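2,3-dehydroadipyl-CoA hydratase (PDB 4FZW) catalyses the reversible hydration of 2,3-dehydroadipyl-CoA to 3-hydroxyadipyl-CoA in the breakdown of phenylacetate. Local coordinates at residues E6-L18 / E40-V52. Residues are numbered along the deposited sequence; the frame is centred on the assembly and turned at random.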
loop_
_atom_site.group_PDB
_atom_site.type_symbol
_atom_site.label_atom_id
_atom_site.label_comp_id
_atom_site.label_asym_id
_atom_site.label_seq_id
_atom_site.Cartn_x
_atom_site.Cartn_y
_atom_site.Cartn_z
ATOM N N GLU B 6 6.063 -28.357 29.367
ATOM C CA GLU B 6 5.870 -28.471 27.923
ATOM C C GLU B 6 6.790 -27.573 27.070
ATOM O O GLU B 6 6.780 -27.678 25.853
ATOM C CB GLU B 6 4.400 -28.225 27.568
ATOM N N LEU B 7 7.601 -26.718 27.693
ATOM C CA LEU B 7 8.483 -25.817 26.942
ATOM C C LEU B 7 9.797 -25.633 27.652
ATOM O O LEU B 7 9.907 -24.820 28.554
ATOM C CB LEU B 7 7.838 -24.437 26.760
ATOM C CG LEU B 7 8.658 -23.463 25.908
ATOM C CD1 LEU B 7 8.830 -24.022 24.500
ATOM C CD2 LEU B 7 8.016 -22.083 25.848
ATOM N N ILE B 8 10.807 -26.383 27.235
ATOM C CA ILE B 8 12.078 -26.335 27.932
ATOM C C ILE B 8 12.888 -25.123 27.528
ATOM O O ILE B 8 13.181 -24.911 26.359
ATOM C CB ILE B 8 12.906 -27.617 27.766
ATOM C CG1 ILE B 8 12.027 -28.865 27.962
ATOM C CG2 ILE B 8 14.108 -27.605 28.732
ATOM C CD1 ILE B 8 11.474 -29.053 29.373
ATOM N N VAL B 9 13.229 -24.313 28.515
ATOM C CA VAL B 9 13.978 -23.106 28.263
ATOM C C VAL B 9 15.433 -23.405 28.525
ATOM O O VAL B 9 15.785 -23.929 29.570
ATOM C CB VAL B 9 13.473 -21.950 29.158
ATOM C CG1 VAL B 9 14.262 -20.669 28.898
ATOM C CG2 VAL B 9 11.975 -21.756 28.939
ATOM N N SER B 10 16.285 -23.085 27.564
ATOM C CA SER B 10 17.703 -23.366 27.725
ATOM C C SER B 10 18.528 -22.272 27.068
ATOM O O SER B 10 18.017 -21.464 26.312
ATOM C CB SER B 10 18.083 -24.782 27.221
ATOM O OG SER B 10 18.433 -24.801 25.858
ATOM N N ARG B 11 19.812 -22.266 27.367
ATOM C CA ARG B 11 20.638 -21.124 27.087
ATOM C C ARG B 11 21.997 -21.554 26.571
ATOM O O ARG B 11 22.582 -22.529 27.040
ATOM C CB ARG B 11 20.812 -20.321 28.376
ATOM C CG ARG B 11 21.953 -19.325 28.360
ATOM C CD ARG B 11 21.489 -17.931 27.973
ATOM N NE ARG B 11 21.555 -17.019 29.104
ATOM C CZ ARG B 11 21.289 -15.720 29.031
ATOM N NH1 ARG B 11 20.938 -15.185 27.869
ATOM N NH2 ARG B 11 21.371 -14.953 30.117
ATOM N N GLN B 12 22.487 -20.828 25.580
ATOM C CA GLN B 12 23.875 -20.936 25.162
ATOM C C GLN B 12 24.393 -19.550 24.866
ATOM O O GLN B 12 24.121 -19.005 23.802
ATOM C CB GLN B 12 24.015 -21.844 23.939
ATOM C CG GLN B 12 23.719 -23.309 24.215
ATOM C CD GLN B 12 23.798 -24.165 22.968
ATOM O OE1 GLN B 12 23.618 -23.670 21.855
ATOM N NE2 GLN B 12 24.066 -25.454 23.150
ATOM N N GLN B 13 25.116 -18.961 25.809
ATOM C CA GLN B 13 25.611 -17.605 25.616
ATOM C C GLN B 13 24.479 -16.599 25.380
ATOM O O GLN B 13 23.591 -16.432 26.223
ATOM C CB GLN B 13 26.593 -17.565 24.444
ATOM C CG GLN B 13 27.879 -18.337 24.683
ATOM C CD GLN B 13 28.658 -17.820 25.873
ATOM O OE1 GLN B 13 28.746 -16.611 26.089
ATOM N NE2 GLN B 13 29.226 -18.735 26.654
ATOM N N ARG B 14 24.532 -15.918 24.244
ATOM C CA ARG B 14 23.538 -14.923 23.899
ATOM C C ARG B 14 22.463 -15.528 22.997
ATOM O O ARG B 14 21.686 -14.810 22.372
ATOM C CB ARG B 14 24.232 -13.770 23.181
ATOM C CG ARG B 14 25.591 -13.440 23.793
ATOM C CD ARG B 14 26.110 -12.122 23.280
ATOM N NE ARG B 14 25.013 -11.158 23.208
ATOM C CZ ARG B 14 24.607 -10.401 24.224
ATOM N NH1 ARG B 14 25.226 -10.474 25.399
ATOM N NH2 ARG B 14 23.591 -9.563 24.058
ATOM N N VAL B 15 22.429 -16.853 22.920
ATOM C CA VAL B 15 21.365 -17.540 22.186
ATOM C C VAL B 15 20.450 -18.278 23.136
ATOM O O VAL B 15 20.910 -19.042 23.983
ATOM C CB VAL B 15 21.900 -18.521 21.102
ATOM C CG1 VAL B 15 20.757 -19.114 20.347
ATOM C CG2 VAL B 15 22.833 -17.790 20.140
ATOM N N LEU B 16 19.156 -18.025 23.001
ATOM C CA LEU B 16 18.145 -18.678 23.814
ATOM C C LEU B 16 17.494 -19.813 23.013
ATOM O O LEU B 16 17.234 -19.679 21.816
ATOM C CB LEU B 16 17.102 -17.653 24.276
ATOM C CG LEU B 16 15.938 -18.157 25.132
ATOM C CD1 LEU B 16 16.413 -18.564 26.524
ATOM C CD2 LEU B 16 14.844 -17.073 25.210
ATOM N N LEU B 17 17.261 -20.941 23.676
ATOM C CA LEU B 17 16.641 -22.093 23.030
ATOM C C LEU B 17 15.320 -22.494 23.682
ATOM O O LEU B 17 15.240 -22.741 24.892
ATOM C CB LEU B 17 17.587 -23.289 23.013
ATOM C CG LEU B 17 17.107 -24.550 22.267
ATOM C CD1 LEU B 17 16.777 -24.258 20.790
ATOM C CD2 LEU B 17 18.136 -25.682 22.364
ATOM N N LEU B 18 14.286 -22.560 22.855
ATOM C CA LEU B 18 12.964 -22.943 23.300
ATOM C C LEU B 18 12.565 -24.222 22.583
ATOM O O LEU B 18 12.406 -24.237 21.353
ATOM C CB LEU B 18 11.957 -21.820 23.032
ATOM C CG LEU B 18 12.337 -20.472 23.663
ATOM C CD1 LEU B 18 11.372 -19.370 23.260
ATOM C CD2 LEU B 18 12.436 -20.580 25.196
ATOM N N GLU B 40 8.103 -16.104 27.197
ATOM C CA GLU B 40 9.529 -16.366 27.041
ATOM C C GLU B 40 10.187 -15.340 26.102
ATOM O O GLU B 40 11.182 -14.695 26.460
ATOM C CB GLU B 40 9.758 -17.790 26.508
ATOM C CG GLU B 40 9.387 -18.940 27.453
ATOM C CD GLU B 40 10.178 -18.928 28.743
ATOM O OE1 GLU B 40 11.207 -18.214 28.840
ATOM O OE2 GLU B 40 9.754 -19.643 29.672
ATOM N N LEU B 41 9.628 -15.189 24.902
ATOM C CA LEU B 41 10.165 -14.238 23.928
ATOM C C LEU B 41 10.043 -12.784 24.363
ATOM O O LEU B 41 10.943 -11.983 24.110
ATOM C CB LEU B 41 9.470 -14.407 22.580
ATOM C CG LEU B 41 9.665 -15.729 21.866
ATOM C CD1 LEU B 41 8.819 -15.735 20.608
ATOM C CD2 LEU B 41 11.161 -15.973 21.566
ATOM N N GLU B 42 8.927 -12.426 24.992
ATOM C CA GLU B 42 8.815 -11.075 25.529
ATOM C C GLU B 42 9.894 -10.850 26.592
ATOM O O GLU B 42 10.654 -9.881 26.508
ATOM C CB GLU B 42 7.383 -10.743 25.978
ATOM C CG GLU B 42 6.460 -10.530 24.746
ATOM C CD GLU B 42 5.016 -10.189 25.064
ATOM O OE1 GLU B 42 4.596 -10.290 26.239
ATOM O OE2 GLU B 42 4.293 -9.836 24.111
ATOM N N ALA B 43 10.032 -11.778 27.536
ATOM C CA ALA B 43 11.103 -11.666 28.533
ATOM C C ALA B 43 12.483 -11.549 27.885
ATOM O O ALA B 43 13.295 -10.731 28.301
ATOM C CB ALA B 43 11.060 -12.814 29.526
ATOM N N ALA B 44 12.733 -12.357 26.856
ATOM C CA ALA B 44 13.971 -12.285 26.067
ATOM C C ALA B 44 14.153 -10.968 25.296
ATOM O O ALA B 44 15.276 -10.511 25.073
ATOM C CB ALA B 44 14.035 -13.461 25.103
ATOM N N ALA B 45 13.041 -10.367 24.883
ATOM C CA ALA B 45 13.083 -9.107 24.141
ATOM C C ALA B 45 13.890 -8.036 24.882
ATOM O O ALA B 45 14.560 -7.208 24.262
ATOM C CB ALA B 45 11.676 -8.612 23.854
ATOM N N THR B 46 13.852 -8.082 26.210
ATOM C CA THR B 46 14.453 -7.023 27.023
ATOM C C THR B 46 15.673 -7.497 27.791
ATOM O O THR B 46 16.367 -6.696 28.408
ATOM C CB THR B 46 13.433 -6.379 28.000
ATOM O OG1 THR B 46 13.030 -7.334 28.989
ATOM C CG2 THR B 46 12.211 -5.935 27.236
ATOM N N ASP B 47 15.940 -8.794 27.762
ATOM C CA ASP B 47 17.169 -9.301 28.364
ATOM C C ASP B 47 18.368 -8.981 27.477
ATOM O O ASP B 47 18.514 -9.563 26.416
ATOM C CB ASP B 47 17.079 -10.806 28.610
ATOM C CG ASP B 47 18.357 -11.369 29.208
ATOM O OD1 ASP B 47 19.361 -10.628 29.247
ATOM O OD2 ASP B 47 18.373 -12.548 29.627
ATOM N N THR B 48 19.224 -8.065 27.927
ATOM C CA THR B 48 20.337 -7.565 27.111
ATOM C C THR B 48 21.488 -8.564 26.993
ATOM O O THR B 48 22.487 -8.307 26.306
ATOM C CB THR B 48 20.864 -6.167 27.594
ATOM O OG1 THR B 48 21.370 -6.268 28.935
ATOM C CG2 THR B 48 19.751 -5.097 27.506
ATOM N N SER B 49 21.337 -9.709 27.651
ATOM C CA SER B 49 22.291 -10.799 27.477
ATOM C C SER B 49 21.851 -11.749 26.356
ATOM O O SER B 49 22.614 -12.630 25.953
ATOM C CB SER B 49 22.540 -11.551 28.790
ATOM O OG SER B 49 21.458 -12.393 29.139
ATOM N N ILE B 50 20.634 -11.560 25.841
ATOM C CA ILE B 50 20.161 -12.346 24.699
ATOM C C ILE B 50 20.172 -11.560 23.384
ATOM O O ILE B 50 19.800 -10.377 23.343
ATOM C CB ILE B 50 18.751 -12.907 24.922
ATOM C CG1 ILE B 50 18.711 -13.745 26.199
ATOM C CG2 ILE B 50 18.311 -13.694 23.695
ATOM C CD1 ILE B 50 17.354 -14.306 26.537
ATOM N N SER B 51 20.599 -12.234 22.317
ATOM C CA SER B 51 20.730 -11.637 20.983
ATOM C C SER B 51 19.918 -12.389 19.917
ATOM O O SER B 51 19.400 -11.785 18.979
ATOM C CB SER B 51 22.195 -11.572 20.565
ATOM O OG SER B 51 22.917 -10.697 21.409
ATOM N N VAL B 52 19.802 -13.706 20.074
ATOM C CA VAL B 52 19.056 -14.559 19.141
ATOM C C VAL B 52 18.249 -15.613 19.909
ATOM O O VAL B 52 18.641 -16.048 21.003
ATOM C CB VAL B 52 20.002 -15.306 18.162
ATOM C CG1 VAL B 52 19.192 -16.101 17.145
ATOM C CG2 VAL B 52 20.957 -14.328 17.460
#
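Arg14, in the hairpin turn between strands 7-12 and 15-20, lays its side chain along the backbone of Thr48 and Ser49 and reaches the hydroxyl of Ser51. Its CB lies 3.4 Å from Ser49 O, CG passes beside that oxygen, and CD stays 4.0 Å from Ser51 OG. A bend at chi3 (41°) turns the guanidinium so that NE and NH2 take Ser51 OG side-on and in plane, NE at 2.8 Å. NH2 also donates to Thr48 O at 2.8 Å, almost straight (166°), though from above the carbonyl plane, while Ser49 O lies over one face. With an alanine here, Thr48 O and Ser51 OG would probably lack these donors and the turn be freer to shift. The Arg14 carbonyl accepts from Ser51 N and Val52 N, and Leu16 N donates to Val52 O at 2.9 Å, starting the parallel pairing of strands 15-20 and 52-56. Arg11 NH2 donates to Ser49 OG at 2.7 Å; that hydroxyl in turn donates to Asp47 OD1, the acceptor of an Asx turn. Facing the helix, Leu16 CD2 meets Ala44 CB at 3.7 Å and Leu18 CD1 meets Leu41 CD2 at 3.8 Å, where helix residues 40-46 run antiparallel to 15-18. Two chemistries close this beta-alpha-beta crossover of the crotonase fold: apolar side chains and Glu40 methylenes pack helix on sheet, and arginine donors tie the returning turn to the hairpin.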